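Local coordinates for nuclear inclusion protein A (Tobacco vein mottling virus, PDB 3MMG) that is a 3C-type viral protease, probably a cysteine peptidase with a chymotrypsin-like fold, at residues Arg31-Gly36 with Met111-Phe116; Leu98-Pro103 with Lys185-Tyr190. The protein carries 3 engineered substitutions. All coordinates share one frame; numbering follows the deposited sequence.

Along the chain the four segments alternate: 31-36, then 98-103, then 111-116, then 185-190. Contact 1 pairs strand 28-37 of the N-terminal antiparallel sheet with strand 109-116 of the closed second barrel. Contact 2 sets the loop between strands 83-86 and 109-116 against the start of helix 186-192. At their closest ends the paired segments are 75 and 82 residues apart. The contact centres lie about 18 Å apart, yet they meet directly, with I35 CG2 3.5 Å from L98 CD1. In this chymotrypsin-like protease contact 1 bridges the two halves directly, whereas contact 2 packs the loop that connects them against the helix after strand 177-181.

Contact 1: Arg31-Gly36 with Met111-Phe116; sequences RLFGIG and MVSTNF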
ATOM      1  N   ARG A  31      -8.182  -9.476  -1.756  1.00 15.06           N
ATOM      2  CA  ARG A  31      -8.799  -8.139  -1.689  1.00 16.79           C
ATOM      3  C   ARG A  31      -7.937  -7.227  -0.822  1.00 15.69           C
ATOM      4  O   ARG A  31      -7.808  -7.451   0.381  1.00 17.28           O
ATOM      5  CB  ARG A  31     -10.202  -8.230  -1.109  1.00 18.34           C
ATOM      6  CG  ARG A  31     -11.153  -9.084  -1.919  1.00 23.43           C
ATOM      7  CD  ARG A  31     -12.143  -8.240  -2.699  1.00 28.19           C
ATOM      8  NE  ARG A  31     -13.355  -9.003  -2.930  1.00 31.50           N
ATOM      9  CZ  ARG A  31     -14.529  -8.497  -3.300  1.00 31.84           C
ATOM     10  NH1 ARG A  31     -14.689  -7.196  -3.525  1.00 32.77           N
ATOM     11  NH2 ARG A  31     -15.550  -9.315  -3.462  1.00 34.18           N
ATOM     12  N   LEU A  32      -7.332  -6.225  -1.453  1.00 14.09           N
ATOM     13  CA  LEU A  32      -6.442  -5.274  -0.783  1.00 14.13           C
ATOM     14  C   LEU A  32      -6.801  -3.843  -1.193  1.00 13.34           C
ATOM     15  O   LEU A  32      -7.752  -3.621  -1.958  1.00 12.33           O
ATOM     16  CB  LEU A  32      -4.964  -5.572  -1.136  1.00 14.30           C
ATOM     17  CG  LEU A  32      -4.315  -6.956  -1.021  1.00 18.61           C
ATOM     18  CD1 LEU A  32      -2.793  -6.809  -0.921  1.00 19.88           C
ATOM     19  CD2 LEU A  32      -4.801  -7.711   0.167  1.00 21.59           C
ATOM     20  N   PHE A  33      -6.048  -2.882  -0.664  1.00 11.56           N
ATOM     21  CA  PHE A  33      -6.140  -1.488  -1.108  1.00 11.41           C
ATOM     22  C   PHE A  33      -4.885  -1.130  -1.885  1.00 11.68           C
ATOM     23  O   PHE A  33      -3.840  -1.811  -1.756  1.00 11.26           O
ATOM     24  CB  PHE A  33      -6.287  -0.571   0.104  1.00 11.58           C
ATOM     25  CG  PHE A  33      -7.627  -0.674   0.778  1.00 12.73           C
ATOM     26  CD1 PHE A  33      -7.868  -1.644   1.747  1.00 14.62           C
ATOM     27  CD2 PHE A  33      -8.655   0.187   0.401  1.00 12.71           C
ATOM     28  CE1 PHE A  33      -9.123  -1.759   2.367  1.00 13.63           C
ATOM     29  CE2 PHE A  33      -9.910   0.089   1.017  1.00 14.06           C
ATOM     30  CZ  PHE A  33     -10.134  -0.884   2.009  1.00 13.61           C
ATOM     31  N   GLY A  34      -4.987  -0.071  -2.679  1.00 12.06           N
ATOM     32  CA  GLY A  34      -3.839   0.503  -3.366  1.00 10.92           C
ATOM     33  C   GLY A  34      -3.891   2.022  -3.358  1.00 11.22           C
ATOM     34  O   GLY A  34      -4.868   2.628  -2.878  1.00 10.40           O
ATOM     35  N   ILE A  35      -2.834   2.632  -3.881  1.00  9.61           N
ATOM     36  CA  ILE A  35      -2.746   4.087  -4.028  1.00 10.39           C
ATOM     37  C   ILE A  35      -2.541   4.452  -5.503  1.00  9.58           C
ATOM     38  O   ILE A  35      -1.582   4.007  -6.105  1.00 11.21           O
ATOM     39  CB  ILE A  35      -1.547   4.650  -3.221  1.00  9.18           C
ATOM     40  CG1 ILE A  35      -1.637   4.222  -1.755  1.00 10.35           C
ATOM     41  CG2 ILE A  35      -1.484   6.212  -3.341  1.00 13.14           C
ATOM     42  CD1 ILE A  35      -0.366   4.496  -0.928  1.00 11.21           C
ATOM     43  N   GLY A  36      -3.439   5.236  -6.079  1.00  9.41           N
ATOM     44  CA  GLY A  36      -3.250   5.727  -7.449  1.00  9.80           C
ATOM     45  C   GLY A  36      -2.383   6.972  -7.511  1.00  9.87           C
ATOM     46  O   GLY A  36      -2.456   7.855  -6.642  1.00  9.79           O
ATOM     47  N   MET A 111      -3.827   5.526   9.793  1.00  8.83           N
ATOM     48  CA  MET A 111      -4.183   4.793   8.594  1.00  9.30           C
ATOM     49  C   MET A 111      -5.326   5.541   7.936  1.00  9.51           C
ATOM     50  O   MET A 111      -6.255   6.014   8.612  1.00  8.75           O
ATOM     51  CB  MET A 111      -4.548   3.356   8.949  1.00  9.87           C
ATOM     52  CG  MET A 111      -4.757   2.487   7.706  1.00  9.38           C
ATOM     53  SD  MET A 111      -4.998   0.746   8.159  1.00 13.44           S
ATOM     54  CE  MET A 111      -3.444   0.354   8.947  1.00 12.60           C
ATOM     55  N   VAL A 112      -5.259   5.636   6.614  1.00  9.38           N
ATOM     56  CA  VAL A 112      -6.294   6.318   5.846  1.00  9.59           C
ATOM     57  C   VAL A 112      -6.913   5.322   4.862  1.00 10.78           C
ATOM     58  O   VAL A 112      -6.197   4.540   4.232  1.00 10.71           O
ATOM     59  CB  VAL A 112      -5.713   7.502   5.079  1.00 10.36           C
ATOM     60  CG1 VAL A 112      -6.785   8.076   4.142  1.00 11.65           C
ATOM     61  CG2 VAL A 112      -5.222   8.574   6.047  1.00  9.16           C
ATOM     62  N   SER A 113      -8.230   5.385   4.693  1.00  9.16           N
ATOM     63  CA  SER A 113      -8.876   4.523   3.700  1.00  9.83           C
ATOM     64  C   SER A 113     -10.062   5.280   3.096  1.00  9.84           C
ATOM     65  O   SER A 113     -10.242   6.499   3.313  1.00 10.13           O
ATOM     66  CB  SER A 113      -9.288   3.195   4.356  1.00 10.80           C
ATOM     67  OG  SER A 113      -9.805   2.260   3.426  1.00 15.42           O
ATOM     68  N   THR A 114     -10.857   4.554   2.332  0.50  9.71           N
ATOM     69  CA  THR A 114     -11.945   5.162   1.617  0.50 10.70           C
ATOM     70  C   THR A 114     -13.099   4.187   1.607  0.50 10.91           C
ATOM     71  O   THR A 114     -12.917   2.967   1.627  0.50 10.36           O
ATOM     72  CB  THR A 114     -11.502   5.584   0.179  0.50 10.47           C
ATOM     73  OG1 THR A 114     -12.571   6.256  -0.510  0.50 13.30           O
ATOM     74  CG2 THR A 114     -11.016   4.377  -0.627  0.50 11.70           C
ATOM     75  N   ASN A 115     -14.290   4.760   1.635  0.50 10.96           N
ATOM     76  CA  ASN A 115     -15.521   4.027   1.461  0.50 11.74           C
ATOM     77  C   ASN A 115     -16.083   4.446   0.113  0.50 11.78           C
ATOM     78  O   ASN A 115     -15.987   5.619  -0.269  0.50 11.37           O
ATOM     79  CB  ASN A 115     -16.491   4.400   2.568  0.50 12.52           C
ATOM     80  CG  ASN A 115     -17.748   3.577   2.533  0.50 14.15           C
ATOM     81  OD1 ASN A 115     -18.843   4.107   2.646  0.50 19.61           O
ATOM     82  ND2 ASN A 115     -17.597   2.272   2.376  0.50 17.50           N
ATOM     83  N   PHE A 116     -16.659   3.492  -0.612  1.00 11.53           N
ATOM     84  CA  PHE A 116     -17.226   3.788  -1.930  1.00 12.37           C
ATOM     85  C   PHE A 116     -18.747   3.782  -1.827  1.00 13.05           C
ATOM     86  O   PHE A 116     -19.343   2.814  -1.312  1.00 14.06           O
ATOM     87  CB  PHE A 116     -16.680   2.791  -2.976  1.00 12.63           C
ATOM     88  CG  PHE A 116     -15.188   2.914  -3.171  1.00 12.29           C
ATOM     89  CD1 PHE A 116     -14.310   2.347  -2.250  1.00 14.21           C
ATOM     90  CD2 PHE A 116     -14.672   3.673  -4.192  1.00 12.45           C
ATOM     91  CE1 PHE A 116     -12.941   2.491  -2.388  1.00 15.20           C
ATOM     92  CE2 PHE A 116     -13.288   3.825  -4.331  1.00 12.12           C
ATOM     93  CZ  PHE A 116     -12.433   3.240  -3.422  1.00 14.25           C
TER
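F33 brings its ring against the hydroxyl of S113, and F33 contributes about half (53 Å²) of the 101 Å² buried between strand segments 31-36 and 111-116. The tight point is F33 CE2 at 3.2 Å from S113 OG, with F33 CZ at 3.5 Å and CD2 at 3.8 Å from the same oxygen. The hydroxyl therefore sits near the CE2-CZ bond, approaching the ring obliquely. The first torsion of F33 (chi1 -71°) swings CG opposite its own carbonyl carbon, carrying the ring across to the second strand; S113 in turn places OG opposite its backbone N (chi1 -174°). The backbones themselves stay well separated, with F33 CA 8.2 Å from S113 CA, and no hydrogen bond links the two segments, so the gap is bridged by the F33 side chain, which meets S113 OG and the backbone T114 O.

Away from the hydroxyl the fit slackens quickly. The carbonyl oxygen T114 O lies 4.2 Å from F33 CE2, and F116 CE1 comes no closer than 5.2 Å to that same F33 CE2. F33 and S113 both keep some exposure to solvent, whereas T114 is buried.

The inner side is filled by V18 and L20 of strand 18-25: both touch the F33 ring, V18 also meets T114, and L20 also meets F116. S113 O accepts a hydrogen bond from S15 OG, linking the strand to helix 12-15. The backbone of F33 bonds to A151, which stands in a G-Q-A-G sequence where the family's motif has the nucleophilic cysteine, probably one of the engineered substitutions, and L32 packs on a side chain of the bound peptide. A strand of the first sheet lying against a strand of the second barrel, beside the substrate cleft, is characteristic of the two-domain chymotrypsin-like fold of 3C-type proteases.

Contact 2: Leu98-Pro103 with Lys185-Tyr190; sequences LKFRQP and KFVATY. With FMT (formic acid), chain E.
The ring of F186 turns its edge to one face of F100 in a T-shaped pair, with centroids 5.2 Å apart and planes at 63°. F186 CD2 does the touching, 3.8 Å from F100 CG and offset toward the rim of that ring. Beside it V187 CG2 packs at 3.6 Å from F100 CD1, its side chain nearly perpendicular to that of F100. F186 reaches the ring because its CG stands opposite the backbone N (chi1 173°).

A second layer is polar. Water 2 donates to F100 O and accepts from F186 N, both at 2.9 Å; water 1 joins F100 O, more weakly, to V187 N. These waters serve amides of the first helical turn, where helix 186-192 meets the loop linking the two halves of the chymotrypsin-like fold. A formic acid, probably from the crystallisation liquor, sits with its carbon 3.5 Å from V187 CG2 and accepts a hydrogen bond at O1 from K99 NZ (3.3 Å).

Farther out, at the N-cap, K185 O accepts from both T189 N and T189 OG1, the latter at 2.7 Å. F182 adds a third ring, edge-to-face with F100, while salt bridges from R101 to D107 and D160 secure the loop.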
ATOM      1  N   LEU A  98       0.407  13.677  -4.384  1.00 15.75           N
ATOM      2  CA  LEU A  98       0.729  13.061  -3.078  1.00 14.49           C
ATOM      3  C   LEU A  98       2.241  13.077  -2.842  1.00 13.52           C
ATOM      4  O   LEU A  98       3.019  12.905  -3.778  1.00 13.33           O
ATOM      5  CB  LEU A  98       0.247  11.617  -3.003  1.00 14.29           C
ATOM      6  CG  LEU A  98      -1.233  11.278  -3.133  1.00 16.93           C
ATOM      7  CD1 LEU A  98      -1.345   9.740  -3.280  1.00 20.12           C
ATOM      8  CD2 LEU A  98      -2.034  11.796  -1.972  1.00 21.05           C
ATOM      9  N   LYS A  99       2.643  13.272  -1.578  1.00 13.25           N
ATOM     10  CA  LYS A  99       4.054  13.161  -1.181  1.00 13.27           C
ATOM     11  C   LYS A  99       4.307  11.873  -0.398  1.00 12.60           C
ATOM     12  O   LYS A  99       3.499  11.507   0.476  1.00 13.86           O
ATOM     13  CB  LYS A  99       4.489  14.356  -0.325  1.00 13.62           C
ATOM     14  CG  LYS A  99       4.292  15.720  -1.010  1.00 16.53           C
ATOM     15  CD  LYS A  99       5.173  15.904  -2.206  1.00 22.58           C
ATOM     16  CE  LYS A  99       4.947  17.285  -2.811  1.00 26.55           C
ATOM     17  NZ  LYS A  99       4.516  17.181  -4.249  1.00 31.24           N
ATOM     18  N   PHE A 100       5.437  11.234  -0.699  1.00 11.55           N
ATOM     19  CA  PHE A 100       5.899   9.992  -0.063  1.00 11.73           C
ATOM     20  C   PHE A 100       7.270  10.234   0.549  1.00 12.72           C
ATOM     21  O   PHE A 100       8.130  10.843  -0.080  1.00 13.81           O
ATOM     22  CB  PHE A 100       6.040   8.822  -1.067  1.00 12.05           C
ATOM     23  CG  PHE A 100       4.766   8.488  -1.824  1.00 11.35           C
ATOM     24  CD1 PHE A 100       4.370   9.255  -2.931  1.00 14.50           C
ATOM     25  CD2 PHE A 100       3.969   7.413  -1.437  1.00 14.23           C
ATOM     26  CE1 PHE A 100       3.186   8.964  -3.634  1.00 11.38           C
ATOM     27  CE2 PHE A 100       2.783   7.098  -2.148  1.00 13.61           C
ATOM     28  CZ  PHE A 100       2.400   7.868  -3.248  1.00 12.73           C
ATOM     29  N   ARG A 101       7.503   9.707   1.743  1.00 12.11           N
ATOM     30  CA  ARG A 101       8.873   9.727   2.283  1.00 12.33           C
ATOM     31  C   ARG A 101       9.072   8.593   3.261  1.00 12.06           C
ATOM     32  O   ARG A 101       8.142   7.939   3.654  1.00 11.78           O
ATOM     33  CB  ARG A 101       9.185  11.058   2.941  1.00 12.52           C
ATOM     34  CG  ARG A 101       8.409  11.353   4.182  1.00 12.59           C
ATOM     35  CD  ARG A 101       8.929  12.575   4.946  1.00 10.64           C
ATOM     36  NE  ARG A 101       7.966  12.924   5.996  1.00 11.06           N
ATOM     37  CZ  ARG A 101       7.904  12.358   7.211  1.00 11.14           C
ATOM     38  NH1 ARG A 101       8.762  11.398   7.586  1.00 10.45           N
ATOM     39  NH2 ARG A 101       6.966  12.750   8.059  1.00 10.72           N
ATOM     40  N   GLN A 102      10.311   8.381   3.669  1.00 12.03           N
ATOM     41  CA  GLN A 102      10.577   7.363   4.673  1.00 11.83           C
ATOM     42  C   GLN A 102      10.137   7.889   6.058  1.00  9.91           C
ATOM     43  O   GLN A 102      10.302   9.082   6.362  1.00 10.63           O
ATOM     44  CB  GLN A 102      12.071   7.104   4.751  1.00 12.83           C
ATOM     45  CG  GLN A 102      12.693   6.402   3.567  1.00 16.19           C
ATOM     46  CD  GLN A 102      14.142   6.066   3.886  1.00 20.67           C
ATOM     47  OE1 GLN A 102      14.982   6.963   3.974  1.00 23.96           O
ATOM     48  NE2 GLN A 102      14.425   4.793   4.104  1.00 23.69           N
ATOM     49  N   PRO A 103       9.680   6.996   6.936  1.00  9.91           N
ATOM     50  CA  PRO A 103       9.365   7.406   8.306  1.00 10.15           C
ATOM     51  C   PRO A 103      10.628   7.702   9.094  1.00 10.30           C
ATOM     52  O   PRO A 103      11.717   7.226   8.739  1.00 10.34           O
ATOM     53  CB  PRO A 103       8.702   6.171   8.938  1.00  9.57           C
ATOM     54  CG  PRO A 103       8.640   5.106   7.872  1.00 11.47           C
ATOM     55  CD  PRO A 103       9.498   5.548   6.715  1.00 10.77           C
ATOM     56  N   LYS A 185      13.244   9.111  -2.130  1.00 17.76           N
ATOM     57  CA  LYS A 185      13.093   9.555  -3.529  1.00 17.76           C
ATOM     58  C   LYS A 185      12.213   8.596  -4.334  1.00 17.23           C
ATOM     59  O   LYS A 185      12.507   8.268  -5.498  1.00 16.76           O
ATOM     60  CB  LYS A 185      14.479   9.711  -4.167  1.00 18.96           C
ATOM     61  CG  LYS A 185      15.270  10.832  -3.523  1.00 20.71           C
ATOM     62  CD  LYS A 185      16.660  10.961  -4.087  1.00 26.70           C
ATOM     63  CE  LYS A 185      17.417  12.050  -3.334  1.00 29.13           C
ATOM     64  NZ  LYS A 185      18.897  11.909  -3.521  1.00 30.45           N
ATOM     65  N   PHE A 186      11.131   8.145  -3.701  1.00 15.36           N
ATOM     66  CA  PHE A 186      10.279   7.134  -4.292  1.00 14.89           C
ATOM     67  C   PHE A 186       9.667   7.567  -5.634  1.00 14.80           C
ATOM     68  O   PHE A 186       9.758   6.825  -6.617  1.00 15.57           O
ATOM     69  CB  PHE A 186       9.166   6.730  -3.307  1.00 13.54           C
ATOM     70  CG  PHE A 186       8.143   5.810  -3.902  1.00 14.71           C
ATOM     71  CD1 PHE A 186       8.499   4.525  -4.306  1.00 13.23           C
ATOM     72  CD2 PHE A 186       6.813   6.227  -4.056  1.00 12.46           C
ATOM     73  CE1 PHE A 186       7.540   3.669  -4.860  1.00 13.74           C
ATOM     74  CE2 PHE A 186       5.862   5.376  -4.601  1.00 13.10           C
ATOM     75  CZ  PHE A 186       6.222   4.104  -5.004  1.00 13.93           C
ATOM     76  N   VAL A 187       9.015   8.731  -5.649  1.00 15.41           N
ATOM     77  CA  VAL A 187       8.371   9.259  -6.879  1.00 16.12           C
ATOM     78  C   VAL A 187       9.387   9.406  -8.034  1.00 17.26           C
ATOM     79  O   VAL A 187       9.185   8.870  -9.130  1.00 18.17           O
ATOM     80  CB  VAL A 187       7.618  10.574  -6.585  1.00 15.87           C
ATOM     81  CG1 VAL A 187       7.031  11.192  -7.876  1.00 15.98           C
ATOM     82  CG2 VAL A 187       6.515  10.307  -5.564  1.00 14.32           C
ATOM     83  N   ALA A 188      10.503  10.083  -7.756  1.00 18.17           N
ATOM     84  CA  ALA A 188      11.561  10.295  -8.747  1.00 19.59           C
ATOM     85  C   ALA A 188      12.110   8.983  -9.304  1.00 20.18           C
ATOM     86  O   ALA A 188      12.232   8.824 -10.519  1.00 21.87           O
ATOM     87  CB  ALA A 188      12.683  11.150  -8.155  1.00 18.95           C
ATOM     88  N   THR A 189      12.404   8.039  -8.416  1.00 20.64           N
ATOM     89  CA  THR A 189      13.057   6.777  -8.772  1.00 21.22           C
ATOM     90  C   THR A 189      12.143   5.740  -9.416  1.00 22.01           C
ATOM     91  O   THR A 189      12.565   5.034 -10.340  1.00 22.85           O
ATOM     92  CB  THR A 189      13.736   6.139  -7.537  1.00 21.14           C
ATOM     93  OG1 THR A 189      14.564   7.114  -6.904  1.00 21.39           O
ATOM     94  CG2 THR A 189      14.579   4.918  -7.918  1.00 21.94           C
ATOM     95  N   TYR A 190      10.910   5.628  -8.930  1.00 21.53           N
ATOM     96  CA  TYR A 190      10.031   4.546  -9.356  1.00 22.05           C
ATOM     97  C   TYR A 190       8.892   5.006 -10.277  1.00 22.47           C
ATOM     98  O   TYR A 190       8.454   4.256 -11.152  1.00 23.79           O
ATOM     99  CB  TYR A 190       9.489   3.767  -8.154  1.00 21.66           C
ATOM    100  CG  TYR A 190      10.556   2.953  -7.460  1.00 20.47           C
ATOM    101  CD1 TYR A 190      11.374   3.527  -6.476  1.00 18.96           C
ATOM    102  CD2 TYR A 190      10.775   1.621  -7.821  1.00 20.35           C
ATOM    103  CE1 TYR A 190      12.376   2.786  -5.856  1.00 18.81           C
ATOM    104  CE2 TYR A 190      11.762   0.878  -7.217  1.00 20.53           C
ATOM    105  CZ  TYR A 190      12.561   1.456  -6.235  1.00 20.86           C
ATOM    106  OH  TYR A 190      13.550   0.682  -5.646  1.00 21.73           O
TER
HETATM  107  C   FMT E 242       5.468  13.664  -5.295  1.00 36.33           C
HETATM  108  O1  FMT E 242       4.528  14.300  -5.793  1.00 36.15           O
HETATM  109  O2  FMT E 242       6.614  14.104  -5.110  1.00 36.91           O
HETATM  110  O   HOH W   1       8.988  10.467  -3.255  1.00 16.76           O
HETATM  111  O   HOH W   2      10.167   9.015  -1.072  1.00 18.07           O